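Side-chain contacts in amidohydrolase (Thermotoga maritima, PDB 3OOQ), which probably hydrolyses cyclic amide bonds as a member of the amidohydrolase family, with allantoinase activity suggested but not established: residues V363-P368 and K372-R377; I104-A109 and P311-T316; E376-Y379 and V385-R388; T13-P16 and R20-K23. All blocks are in the same frame, centred on the assembly; numbering follows the deposited sequence.

Contact 1. Residues V363-P368 and K372-R377; sequences VWSGHP and KSVVER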
loop_
_atom_site.group_PDB
_atom_site.type_symbol
_atom_site.label_atom_id
_atom_site.label_comp_id
_atom_site.label_asym_id
_atom_site.label_seq_id
_atom_site.Cartn_x
_atom_site.Cartn_y
_atom_site.Cartn_z
ATOM N N VAL F 363 23.924 -49.844 -12.210
ATOM C CA VAL F 363 23.590 -51.239 -11.930
ATOM C C VAL F 363 22.229 -51.277 -11.265
ATOM O O VAL F 363 22.060 -50.784 -10.153
ATOM C CB VAL F 363 24.644 -51.949 -11.005
ATOM C CG1 VAL F 363 24.233 -53.397 -10.738
ATOM C CG2 VAL F 363 26.057 -51.886 -11.602
ATOM N N TRP F 364 21.263 -51.858 -11.968
ATOM C CA TRP F 364 19.914 -52.042 -11.474
ATOM C C TRP F 364 19.725 -53.510 -11.076
ATOM O O TRP F 364 20.297 -54.424 -11.708
ATOM C CB TRP F 364 18.907 -51.730 -12.568
ATOM C CG TRP F 364 18.700 -50.283 -12.849
ATOM C CD1 TRP F 364 19.441 -49.503 -13.695
ATOM C CD2 TRP F 364 17.685 -49.427 -12.300
ATOM N NE1 TRP F 364 18.960 -48.212 -13.697
ATOM C CE2 TRP F 364 17.879 -48.137 -12.860
ATOM C CE3 TRP F 364 16.639 -49.618 -11.382
ATOM C CZ2 TRP F 364 17.067 -47.044 -12.540
ATOM C CZ3 TRP F 364 15.815 -48.521 -11.068
ATOM C CH2 TRP F 364 16.042 -47.257 -11.647
ATOM N N SER F 365 18.895 -53.717 -10.058
ATOM C CA SER F 365 18.586 -55.041 -9.535
ATOM C C SER F 365 17.683 -55.804 -10.509
ATOM O O SER F 365 17.632 -57.027 -10.484
ATOM C CB SER F 365 17.902 -54.919 -8.153
ATOM O OG SER F 365 16.553 -54.475 -8.284
ATOM N N GLY F 366 16.970 -55.053 -11.343
ATOM C CA GLY F 366 16.019 -55.593 -12.314
ATOM C C GLY F 366 15.728 -54.482 -13.299
ATOM O O GLY F 366 16.381 -53.427 -13.259
ATOM N N HIS F 367 14.740 -54.682 -14.169
ATOM C CA HIS F 367 14.431 -53.678 -15.180
ATOM C C HIS F 367 13.970 -52.362 -14.511
ATOM O O HIS F 367 13.165 -52.401 -13.580
ATOM C CB HIS F 367 13.364 -54.198 -16.146
ATOM C CG HIS F 367 13.274 -53.398 -17.413
ATOM N ND1 HIS F 367 12.811 -52.099 -17.445
ATOM C CD2 HIS F 367 13.606 -53.710 -18.688
ATOM C CE1 HIS F 367 12.867 -51.642 -18.683
ATOM N NE2 HIS F 367 13.338 -52.604 -19.458
ATOM N N PRO F 368 14.475 -51.201 -14.977
ATOM C CA PRO F 368 14.129 -49.904 -14.346
ATOM C C PRO F 368 12.649 -49.541 -14.391
ATOM O O PRO F 368 12.191 -48.738 -13.584
ATOM C CB PRO F 368 14.934 -48.887 -15.166
ATOM C CG PRO F 368 16.110 -49.683 -15.670
ATOM C CD PRO F 368 15.521 -51.035 -15.999
ATOM N N LYS F 372 9.624 -53.002 -8.798
ATOM C CA LYS F 372 10.343 -53.727 -7.767
ATOM C C LYS F 372 11.842 -53.459 -7.828
ATOM O O LYS F 372 12.560 -53.704 -6.860
ATOM C CB LYS F 372 10.060 -55.226 -7.853
ATOM C CG LYS F 372 8.642 -55.563 -7.471
ATOM C CD LYS F 372 8.413 -57.052 -7.483
ATOM C CE LYS F 372 7.037 -57.355 -6.930
ATOM N NZ LYS F 372 6.499 -58.594 -7.519
ATOM N N SER F 373 12.314 -52.954 -8.970
ATOM C CA SER F 373 13.760 -52.828 -9.188
ATOM C C SER F 373 14.369 -51.655 -8.432
ATOM O O SER F 373 13.703 -50.637 -8.227
ATOM C CB SER F 373 14.081 -52.702 -10.679
ATOM O OG SER F 373 13.393 -53.681 -11.431
ATOM N N VAL F 374 15.633 -51.810 -8.028
ATOM C CA VAL F 374 16.350 -50.766 -7.298
ATOM C C VAL F 374 17.737 -50.543 -7.881
ATOM O O VAL F 374 18.333 -51.455 -8.453
ATOM C CB VAL F 374 16.483 -51.074 -5.766
ATOM C CG1 VAL F 374 15.102 -51.337 -5.125
ATOM C CG2 VAL F 374 17.430 -52.226 -5.517
ATOM N N VAL F 375 18.243 -49.332 -7.712
ATOM C CA VAL F 375 19.599 -49.005 -8.099
ATOM C C VAL F 375 20.583 -49.537 -7.061
ATOM O O VAL F 375 20.517 -49.172 -5.898
ATOM C CB VAL F 375 19.781 -47.485 -8.258
ATOM C CG1 VAL F 375 21.265 -47.121 -8.414
ATOM C CG2 VAL F 375 18.973 -46.986 -9.437
ATOM N N GLU F 376 21.500 -50.399 -7.499
ATOM C CA GLU F 376 22.511 -50.924 -6.593
ATOM C C GLU F 376 23.777 -50.086 -6.576
ATOM O O GLU F 376 24.402 -49.942 -5.534
ATOM C CB GLU F 376 22.804 -52.390 -6.912
ATOM C CG GLU F 376 21.534 -53.255 -6.771
ATOM C CD GLU F 376 21.785 -54.745 -6.865
ATOM O OE1 GLU F 376 22.936 -55.138 -7.170
ATOM O OE2 GLU F 376 20.815 -55.512 -6.640
ATOM N N ARG F 377 24.159 -49.544 -7.727
ATOM C CA ARG F 377 25.396 -48.766 -7.850
ATOM C C ARG F 377 25.303 -47.814 -9.005
ATOM O O ARG F 377 24.613 -48.105 -9.977
ATOM C CB ARG F 377 26.603 -49.671 -8.124
ATOM C CG ARG F 377 27.079 -50.491 -6.952
ATOM C CD ARG F 377 28.407 -51.097 -7.296
ATOM N NE ARG F 377 28.797 -52.175 -6.387
ATOM C CZ ARG F 377 29.926 -52.862 -6.502
ATOM N NH1 ARG F 377 30.771 -52.590 -7.487
ATOM N NH2 ARG F 377 30.208 -53.825 -5.629
#
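The indole of Trp364 lies between a valine and a proline: Val375 CG2 sits over one face, 3.6 Å from the centroid of the Trp364 six-membered ring and 9° off its normal, a CH-pi contact, while Pro368 CG covers the opposite face from within the same segment. Val375 CG2 is anti to the carbonyl carbon of its own residue, which directs that methyl at the indole. The two segments form a beta hairpin, strands 361-364 and 375-380, whose antiparallel register is broken by a classic beta bulge. Glu376 and Arg377 both face Val363, whose carbonyl oxygen takes a short bond from Glu376 N (2.7 Å to Val363 O) and a weak one from Arg377 N. On the other side of the pair Val363 N donates to Arg377 O. Glu376 extends its chain across the hairpin and brings OE2 to 3.3 Å from Ser365 CB, and the same oxygen forms a salt bridge with Lys53.

Beyond the strands the pairing passes to serines. Ser365 N bonds Val374 O, and Val374 N returns the bond to Ser365 OG at 2.8 Å, so residue 365 grips the backbone of Val374 at both its N-H and its carbonyl. Ser365 OG stands between its own backbone N and carbonyl carbon (chi1 74°), the rotation that turns the hydroxyl to Val374. Arg324 of the second subunit packs on Trp364 and Val374. At the turn, Ser373 OG, also bonded to Asp370 O, makes an unusually short 2.5 Å bond to His367 O from above the carbonyl plane.

Contact 2. Residues I104-A109 and P311-T316; sequences IERALA and PLEFAT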
loop_
_atom_site.group_PDB
_atom_site.type_symbol
_atom_site.label_atom_id
_atom_site.label_comp_id
_atom_site.label_asym_id
_atom_site.label_seq_id
_atom_site.Cartn_x
_atom_site.Cartn_y
_atom_site.Cartn_z
ATOM N N ILE F 104 19.789 -34.643 -5.017
ATOM C CA ILE F 104 20.808 -35.169 -5.928
ATOM C C ILE F 104 21.179 -36.625 -5.642
ATOM O O ILE F 104 21.273 -37.433 -6.573
ATOM C CB ILE F 104 22.050 -34.239 -6.000
ATOM C CG1 ILE F 104 21.673 -32.966 -6.781
ATOM C CG2 ILE F 104 23.268 -34.960 -6.678
ATOM C CD1 ILE F 104 22.649 -31.798 -6.660
ATOM N N GLU F 105 21.369 -36.970 -4.366
ATOM C CA GLU F 105 21.609 -38.361 -3.996
ATOM C C GLU F 105 20.355 -39.185 -4.326
ATOM O O GLU F 105 20.431 -40.369 -4.651
ATOM C CB GLU F 105 21.984 -38.476 -2.505
ATOM C CG GLU F 105 22.631 -39.786 -2.114
ATOM C CD GLU F 105 24.132 -39.850 -2.421
ATOM O OE1 GLU F 105 24.679 -38.943 -3.099
ATOM O OE2 GLU F 105 24.769 -40.837 -1.974
ATOM N N ARG F 106 19.196 -38.540 -4.238
ATOM C CA ARG F 106 17.934 -39.193 -4.555
ATOM C C ARG F 106 17.799 -39.427 -6.060
ATOM O O ARG F 106 17.264 -40.453 -6.473
ATOM C CB ARG F 106 16.751 -38.377 -4.015
ATOM C CG ARG F 106 16.650 -38.383 -2.486
ATOM C CD ARG F 106 15.551 -37.444 -1.993
ATOM N NE ARG F 106 15.411 -37.505 -0.536
ATOM C CZ ARG F 106 15.443 -36.460 0.297
ATOM N NH1 ARG F 106 15.573 -35.211 -0.144
ATOM N NH2 ARG F 106 15.309 -36.673 1.595
ATOM N N ALA F 107 18.309 -38.500 -6.872
ATOM C CA ALA F 107 18.293 -38.666 -8.345
ATOM C C ALA F 107 19.211 -39.816 -8.818
ATOM O O ALA F 107 18.849 -40.589 -9.709
ATOM C CB ALA F 107 18.665 -37.375 -9.032
ATOM N N LEU F 108 20.389 -39.910 -8.203
ATOM C CA LEU F 108 21.295 -41.041 -8.403
ATOM C C LEU F 108 20.623 -42.366 -8.017
ATOM O O LEU F 108 20.715 -43.341 -8.757
ATOM C CB LEU F 108 22.607 -40.819 -7.636
ATOM C CG LEU F 108 23.522 -39.673 -8.122
ATOM C CD1 LEU F 108 24.609 -39.343 -7.088
ATOM C CD2 LEU F 108 24.168 -39.989 -9.482
ATOM N N ALA F 109 19.933 -42.396 -6.879
ATOM C CA ALA F 109 19.152 -43.559 -6.476
ATOM C C ALA F 109 18.005 -43.903 -7.456
ATOM O O ALA F 109 17.412 -44.980 -7.360
ATOM C CB ALA F 109 18.608 -43.386 -5.007
ATOM N N PRO F 311 9.763 -35.279 -8.914
ATOM C CA PRO F 311 11.137 -35.452 -8.454
ATOM C C PRO F 311 11.932 -36.284 -9.467
ATOM O O PRO F 311 11.418 -37.249 -10.019
ATOM C CB PRO F 311 10.985 -36.196 -7.125
ATOM C CG PRO F 311 9.603 -35.870 -6.656
ATOM C CD PRO F 311 8.770 -35.710 -7.914
ATOM N N LEU F 312 13.179 -35.890 -9.688
ATOM C CA LEU F 312 14.046 -36.534 -10.628
ATOM C C LEU F 312 14.231 -38.007 -10.286
ATOM O O LEU F 312 14.299 -38.856 -11.188
ATOM C CB LEU F 312 15.384 -35.795 -10.661
ATOM C CG LEU F 312 16.300 -36.004 -11.858
ATOM C CD1 LEU F 312 15.573 -35.790 -13.185
ATOM C CD2 LEU F 312 17.474 -35.063 -11.731
ATOM N N GLU F 313 14.259 -38.310 -8.984
ATOM C CA GLU F 313 14.372 -39.688 -8.509
ATOM C C GLU F 313 13.330 -40.586 -9.148
ATOM O O GLU F 313 13.523 -41.814 -9.208
ATOM C CB GLU F 313 14.267 -39.777 -6.978
ATOM C CG GLU F 313 12.957 -39.264 -6.374
ATOM C CD GLU F 313 13.005 -39.182 -4.849
ATOM O OE1 GLU F 313 13.565 -40.133 -4.229
ATOM O OE2 GLU F 313 12.480 -38.173 -4.283
ATOM N N PHE F 314 12.241 -39.982 -9.628
ATOM C CA PHE F 314 11.124 -40.748 -10.176
ATOM C C PHE F 314 11.016 -40.727 -11.711
ATOM O O PHE F 314 9.973 -41.069 -12.272
ATOM C CB PHE F 314 9.805 -40.313 -9.529
ATOM C CG PHE F 314 9.752 -40.538 -8.025
ATOM C CD1 PHE F 314 10.131 -41.761 -7.470
ATOM C CD2 PHE F 314 9.301 -39.525 -7.172
ATOM C CE1 PHE F 314 10.076 -41.973 -6.077
ATOM C CE2 PHE F 314 9.244 -39.716 -5.774
ATOM C CZ PHE F 314 9.630 -40.939 -5.226
ATOM N N ALA F 315 12.107 -40.344 -12.382
ATOM C CA ALA F 315 12.149 -40.342 -13.841
ATOM C C ALA F 315 11.665 -41.674 -14.449
ATOM O O ALA F 315 10.906 -41.669 -15.439
ATOM C CB ALA F 315 13.546 -40.000 -14.334
ATOM N N THR F 316 12.098 -42.801 -13.872
ATOM C CA THR F 316 11.695 -44.120 -14.399
ATOM C C THR F 316 10.235 -44.419 -14.145
ATOM O O THR F 316 9.626 -45.210 -14.878
ATOM C CB THR F 316 12.555 -45.301 -13.868
ATOM O OG1 THR F 316 12.433 -45.400 -12.439
ATOM C CG2 THR F 316 14.016 -45.095 -14.248
#
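Ala107 and Glu313 bring the two backbones together, their CA atoms only 4.1 Å apart. Residues 104-108 belong to helix 103-108, whereas 312-313 make a 3-10 turn just before helix 315-321, with Phe314 at its N-cap position. No hydrogen bond crosses between them; the approach is one of carbon against carbon and of a carbonyl against a methylene, Arg106 O lying 3.1 Å from Glu313 CB.

Ala107 CB meets Leu312 CD2 at 3.7 Å. The short alanine is consistent with so close a backbone approach. Alongside, Arg106 and Glu313 run side by side in the same direction. Glu313 CG stands between its backbone N and carbonyl carbon (chi1 60°), and the extended chain lays OE1 3.6 Å from Arg106 CB. The charged ends do not pair: Arg106 NE stays 4.8 Å from Glu313 OE2, and Arg106 NH1 makes its salt bridge to Glu71. Arg278 of the second subunit forms a long, weak ion pair with Glu313.

Leu312 also packs on Val112 and Val115 of strand 112-117 and on Asp61 of strand 54-64, so the contact joins helix 103-108 and the start of helix 315-321 beside these two barrel strands.

Contact 3. Residues E376-Y379 and V385-R388; sequences ERVY and VFRR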
loop_
_atom_site.group_PDB
_atom_site.type_symbol
_atom_site.label_atom_id
_atom_site.label_comp_id
_atom_site.label_asym_id
_atom_site.label_seq_id
_atom_site.Cartn_x
_atom_site.Cartn_y
_atom_site.Cartn_z
ATOM N N GLU F 376 21.500 -50.399 -7.499
ATOM C CA GLU F 376 22.511 -50.924 -6.593
ATOM C C GLU F 376 23.777 -50.086 -6.576
ATOM O O GLU F 376 24.402 -49.942 -5.534
ATOM C CB GLU F 376 22.804 -52.390 -6.912
ATOM C CG GLU F 376 21.534 -53.255 -6.771
ATOM C CD GLU F 376 21.785 -54.745 -6.865
ATOM O OE1 GLU F 376 22.936 -55.138 -7.170
ATOM O OE2 GLU F 376 20.815 -55.512 -6.640
ATOM N N ARG F 377 24.159 -49.544 -7.727
ATOM C CA ARG F 377 25.396 -48.766 -7.850
ATOM C C ARG F 377 25.303 -47.814 -9.005
ATOM O O ARG F 377 24.613 -48.105 -9.977
ATOM C CB ARG F 377 26.603 -49.671 -8.124
ATOM C CG ARG F 377 27.079 -50.491 -6.952
ATOM C CD ARG F 377 28.407 -51.097 -7.296
ATOM N NE ARG F 377 28.797 -52.175 -6.387
ATOM C CZ ARG F 377 29.926 -52.862 -6.502
ATOM N NH1 ARG F 377 30.771 -52.590 -7.487
ATOM N NH2 ARG F 377 30.208 -53.825 -5.629
ATOM N N VAL F 378 26.034 -46.705 -8.917
ATOM C CA VAL F 378 26.121 -45.735 -10.013
ATOM C C VAL F 378 27.570 -45.311 -10.158
ATOM O O VAL F 378 28.231 -44.989 -9.162
ATOM C CB VAL F 378 25.251 -44.461 -9.775
ATOM C CG1 VAL F 378 25.335 -43.489 -10.996
ATOM C CG2 VAL F 378 23.798 -44.836 -9.500
ATOM N N TYR F 379 28.050 -45.335 -11.400
ATOM C CA TYR F 379 29.362 -44.839 -11.747
ATOM C C TYR F 379 29.142 -43.659 -12.662
ATOM O O TYR F 379 28.199 -43.660 -13.456
ATOM C CB TYR F 379 30.169 -45.910 -12.492
ATOM C CG TYR F 379 30.463 -47.159 -11.669
ATOM C CD1 TYR F 379 29.497 -48.159 -11.510
ATOM C CD2 TYR F 379 31.706 -47.344 -11.061
ATOM C CE1 TYR F 379 29.756 -49.307 -10.759
ATOM C CE2 TYR F 379 31.982 -48.502 -10.304
ATOM C CZ TYR F 379 30.999 -49.472 -10.169
ATOM O OH TYR F 379 31.245 -50.607 -9.448
ATOM N N VAL F 385 29.833 -43.363 -7.508
ATOM C CA VAL F 385 29.315 -42.182 -6.787
ATOM C C VAL F 385 28.089 -42.530 -5.939
ATOM O O VAL F 385 27.581 -41.692 -5.184
ATOM C CB VAL F 385 28.990 -40.977 -7.739
ATOM C CG1 VAL F 385 30.273 -40.381 -8.322
ATOM C CG2 VAL F 385 28.020 -41.392 -8.859
ATOM N N PHE F 386 27.603 -43.761 -6.083
ATOM C CA PHE F 386 26.490 -44.246 -5.281
ATOM C C PHE F 386 26.551 -45.773 -5.096
ATOM O O PHE F 386 26.930 -46.504 -6.020
ATOM C CB PHE F 386 25.164 -43.822 -5.916
ATOM C CG PHE F 386 23.942 -44.321 -5.187
ATOM C CD1 PHE F 386 23.339 -43.544 -4.191
ATOM C CD2 PHE F 386 23.389 -45.564 -5.493
ATOM C CE1 PHE F 386 22.191 -44.000 -3.507
ATOM C CE2 PHE F 386 22.259 -46.032 -4.817
ATOM C CZ PHE F 386 21.651 -45.245 -3.825
ATOM N N ARG F 387 26.200 -46.226 -3.889
ATOM C CA ARG F 387 26.017 -47.640 -3.578
ATOM C C ARG F 387 24.878 -47.797 -2.586
ATOM O O ARG F 387 24.872 -47.164 -1.539
ATOM C CB ARG F 387 27.286 -48.272 -2.980
ATOM C CG ARG F 387 27.171 -49.802 -2.774
ATOM C CD ARG F 387 28.466 -50.453 -2.291
ATOM N NE ARG F 387 29.504 -50.421 -3.318
ATOM C CZ ARG F 387 30.648 -51.102 -3.273
ATOM N NH1 ARG F 387 30.933 -51.895 -2.247
ATOM N NH2 ARG F 387 31.518 -50.987 -4.264
ATOM N N ARG F 388 23.919 -48.646 -2.925
ATOM C CA ARG F 388 22.872 -49.059 -1.996
ATOM C C ARG F 388 23.462 -49.901 -0.841
ATOM O O ARG F 388 23.951 -51.005 -1.064
ATOM C CB ARG F 388 21.823 -49.852 -2.779
ATOM C CG ARG F 388 20.715 -50.463 -1.969
ATOM C CD ARG F 388 19.779 -51.264 -2.857
ATOM N NE ARG F 388 18.670 -51.797 -2.073
ATOM C CZ ARG F 388 17.498 -51.188 -1.905
ATOM N NH1 ARG F 388 17.245 -50.019 -2.491
ATOM N NH2 ARG F 388 16.572 -51.760 -1.150
#
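This is the C-terminal beta hairpin, strands 375-380 and 383-387, whose segment axes approach to 4.6 Å and run antiparallel at 171°, and it carries a stacked pair of arginines on one face. Arg377 and Arg387 lay their guanidinium groups flat on each other, centres 3.8 Å apart and planes at 9°, with Arg387 NH2 over the centre of the Arg377 group. Arg387 leaves its strand with CG anti to the backbone N and bends at chi3 (-68°), which turns its guanidinium over that of Arg377. Arg377 NH1 donates in its guanidinium plane to Tyr379 OH at 2.8 Å, which helps fix the orientation of that group, while the salt bridge from Arg387 NE to Glu384 probably eases the repulsion between the like charges.

Val378 and Phe386 point to the other face, where Val378 CB meets Phe386 CB at 3.9 Å. Val378 N bonds Phe386 O. A second classic beta bulge follows, Val385 and Phe386 both facing Val378: Val385 N gives Val378 O a bond of 2.8 Å, while Phe386 N adds a weak one. Toward the chain end, Arg388 N donates to Glu376 O.

Strand 375-380 is flanked by 383-387 and by 361-364, where Tyr379 bonds Leu361 through the backbone. Helix 103-108 packs against the Val378 face, Leu108 touching both Val378 and Val385, and Glu105 touching Phe386.

Contact 4. Residues T13-P16 and R20-K23; sequences TVFP and RPFK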
loop_
_atom_site.group_PDB
_atom_site.type_symbol
_atom_site.label_atom_id
_atom_site.label_comp_id
_atom_site.label_asym_id
_atom_site.label_seq_id
_atom_site.Cartn_x
_atom_site.Cartn_y
_atom_site.Cartn_z
ATOM N N THR F 13 22.802 -58.300 -17.780
ATOM C CA THR F 13 21.993 -58.010 -18.964
ATOM C C THR F 13 22.299 -56.539 -19.270
ATOM O O THR F 13 21.924 -55.632 -18.505
ATOM C CB THR F 13 20.491 -58.221 -18.725
ATOM O OG1 THR F 13 20.255 -59.572 -18.306
ATOM C CG2 THR F 13 19.677 -57.918 -20.003
ATOM N N VAL F 14 23.012 -56.324 -20.374
ATOM C CA VAL F 14 23.480 -54.996 -20.762
ATOM C C VAL F 14 22.473 -54.363 -21.714
ATOM O O VAL F 14 22.080 -54.982 -22.714
ATOM C CB VAL F 14 24.909 -55.034 -21.432
ATOM C CG1 VAL F 14 25.396 -53.613 -21.786
ATOM C CG2 VAL F 14 25.924 -55.718 -20.517
ATOM N N PHE F 15 22.068 -53.134 -21.394
ATOM C CA PHE F 15 21.183 -52.339 -22.228
ATOM C C PHE F 15 21.948 -51.157 -22.837
ATOM O O PHE F 15 21.986 -50.071 -22.241
ATOM C CB PHE F 15 19.995 -51.830 -21.390
ATOM C CG PHE F 15 18.867 -52.820 -21.267
ATOM C CD1 PHE F 15 18.970 -53.926 -20.425
ATOM C CD2 PHE F 15 17.692 -52.636 -21.978
ATOM C CE1 PHE F 15 17.924 -54.850 -20.305
ATOM C CE2 PHE F 15 16.633 -53.555 -21.867
ATOM C CZ PHE F 15 16.761 -54.667 -21.024
ATOM N N PRO F 16 22.556 -51.351 -24.031
ATOM C CA PRO F 16 23.271 -50.241 -24.674
ATOM C C PRO F 16 22.358 -49.076 -25.081
ATOM O O PRO F 16 22.854 -47.953 -25.259
ATOM C CB PRO F 16 23.867 -50.876 -25.940
ATOM C CG PRO F 16 23.788 -52.334 -25.748
ATOM C CD PRO F 16 22.620 -52.585 -24.843
ATOM N N ARG F 20 20.032 -53.558 -29.235
ATOM C CA ARG F 20 19.269 -54.457 -28.374
ATOM C C ARG F 20 20.069 -55.015 -27.201
ATOM O O ARG F 20 21.271 -55.240 -27.329
ATOM C CB ARG F 20 18.634 -55.582 -29.200
ATOM C CG ARG F 20 17.168 -55.298 -29.483
ATOM C CD ARG F 20 16.725 -55.776 -30.844
ATOM N NE ARG F 20 15.632 -54.937 -31.363
ATOM C CZ ARG F 20 14.354 -55.311 -31.469
ATOM N NH1 ARG F 20 13.455 -54.459 -31.950
ATOM N NH2 ARG F 20 13.974 -56.535 -31.103
ATOM N N PRO F 21 19.394 -55.250 -26.059
ATOM C CA PRO F 21 20.080 -55.783 -24.886
ATOM C C PRO F 21 20.646 -57.186 -25.115
ATOM O O PRO F 21 20.206 -57.897 -26.022
ATOM C CB PRO F 21 18.987 -55.801 -23.798
ATOM C CG PRO F 21 17.682 -55.753 -24.543
ATOM C CD PRO F 21 17.947 -55.044 -25.826
ATOM N N PHE F 22 21.621 -57.574 -24.307
ATOM C CA PHE F 22 22.248 -58.890 -24.421
ATOM C C PHE F 22 22.881 -59.173 -23.080
ATOM O O PHE F 22 23.159 -58.240 -22.317
ATOM C CB PHE F 22 23.341 -58.892 -25.500
ATOM C CG PHE F 22 24.437 -57.891 -25.246
ATOM C CD1 PHE F 22 24.258 -56.548 -25.566
ATOM C CD2 PHE F 22 25.629 -58.287 -24.654
ATOM C CE1 PHE F 22 25.260 -55.615 -25.304
ATOM C CE2 PHE F 22 26.645 -57.373 -24.394
ATOM C CZ PHE F 22 26.471 -56.037 -24.721
ATOM N N LYS F 23 23.105 -60.454 -22.800
ATOM C CA LYS F 23 23.883 -60.873 -21.656
ATOM C C LYS F 23 25.358 -60.741 -22.015
ATOM O O LYS F 23 25.804 -61.261 -23.039
ATOM C CB LYS F 23 23.528 -62.321 -21.290
ATOM C CG LYS F 23 23.652 -62.638 -19.802
ATOM C CD LYS F 23 22.680 -63.748 -19.356
ATOM C CE LYS F 23 21.247 -63.236 -19.137
ATOM N NZ LYS F 23 20.354 -64.292 -18.541
#
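Phe22 and Val14 meet because Phe22 holds CG between its backbone N and carbonyl carbon (chi1 59°), a rotation that folds the ring back over the neighbouring segment, with Val14 CB over one face in a CH-pi contact, 4.1 Å from the ring centroid and 23° off the normal. Phe15 instead sets CG anti to its carbonyl carbon (chi1 -84°), which presents a ring face to Pro21: Pro21 CB stands 3.6 Å from the centroid of the Phe15 ring, almost on its normal, and Pro21 CG approaches Phe15 CE2. The result is two CH-pi contacts, with the aromatic partner coming from a different segment in each. Pro16 closes on the Phe22 ring at its edge, Pro16 CG lying 3.6 Å from Phe22 CE1.

The backbones form a short antiparallel bridge where the chain doubles back between strands 12-14 and 24-29. Val14 and Phe22 are its hydrogen-bonded pair, Val14 N donating to Phe22 O at 2.7 Å and Phe22 N returning to Val14 O at 3.1 Å. Thr13 and Lys23 follow as the non-hydrogen-bonded pair, with Thr13 OG1 near Lys23 CE.

Phe15 also stacks on Phe56 and meets the ring of His367, tying this excursion to strand 54-64 and to the turn that follows strand 361-364. Two backbone bonds fix the register, while the proline and valine carbons laid on aromatic faces supply mostly dispersive, apolar contact, leaving the polar side chains of Arg20 and Lys23 at the exposed surface.

Contact 2 is buried, mixing an apolar Ala107-Leu312 touch with the aligned chains of Arg106 and Glu313, and has no hydrogen bonds between its segments; contacts 1 and 4 are partly buried, and contact 3 lies at the surface. Contacts 1 and 3 share Glu376 and Arg377 and put strand 375-380 between two antiparallel partners, each pairing with its own bulge. Contact 2 touches both: Val375 and Thr316 link it to contact 1, and Leu108 and Phe386 to contact 3. Contact 4 meets contact 1 through Phe15 and His367 but stays about 11 Å, nearest atoms, from contacts 2 and 3. Charge stacking marks contact 3, serine bonds contact 1, and CH-pi packing contacts 1 and 4. Contacts 1 and 2 also face the second subunit.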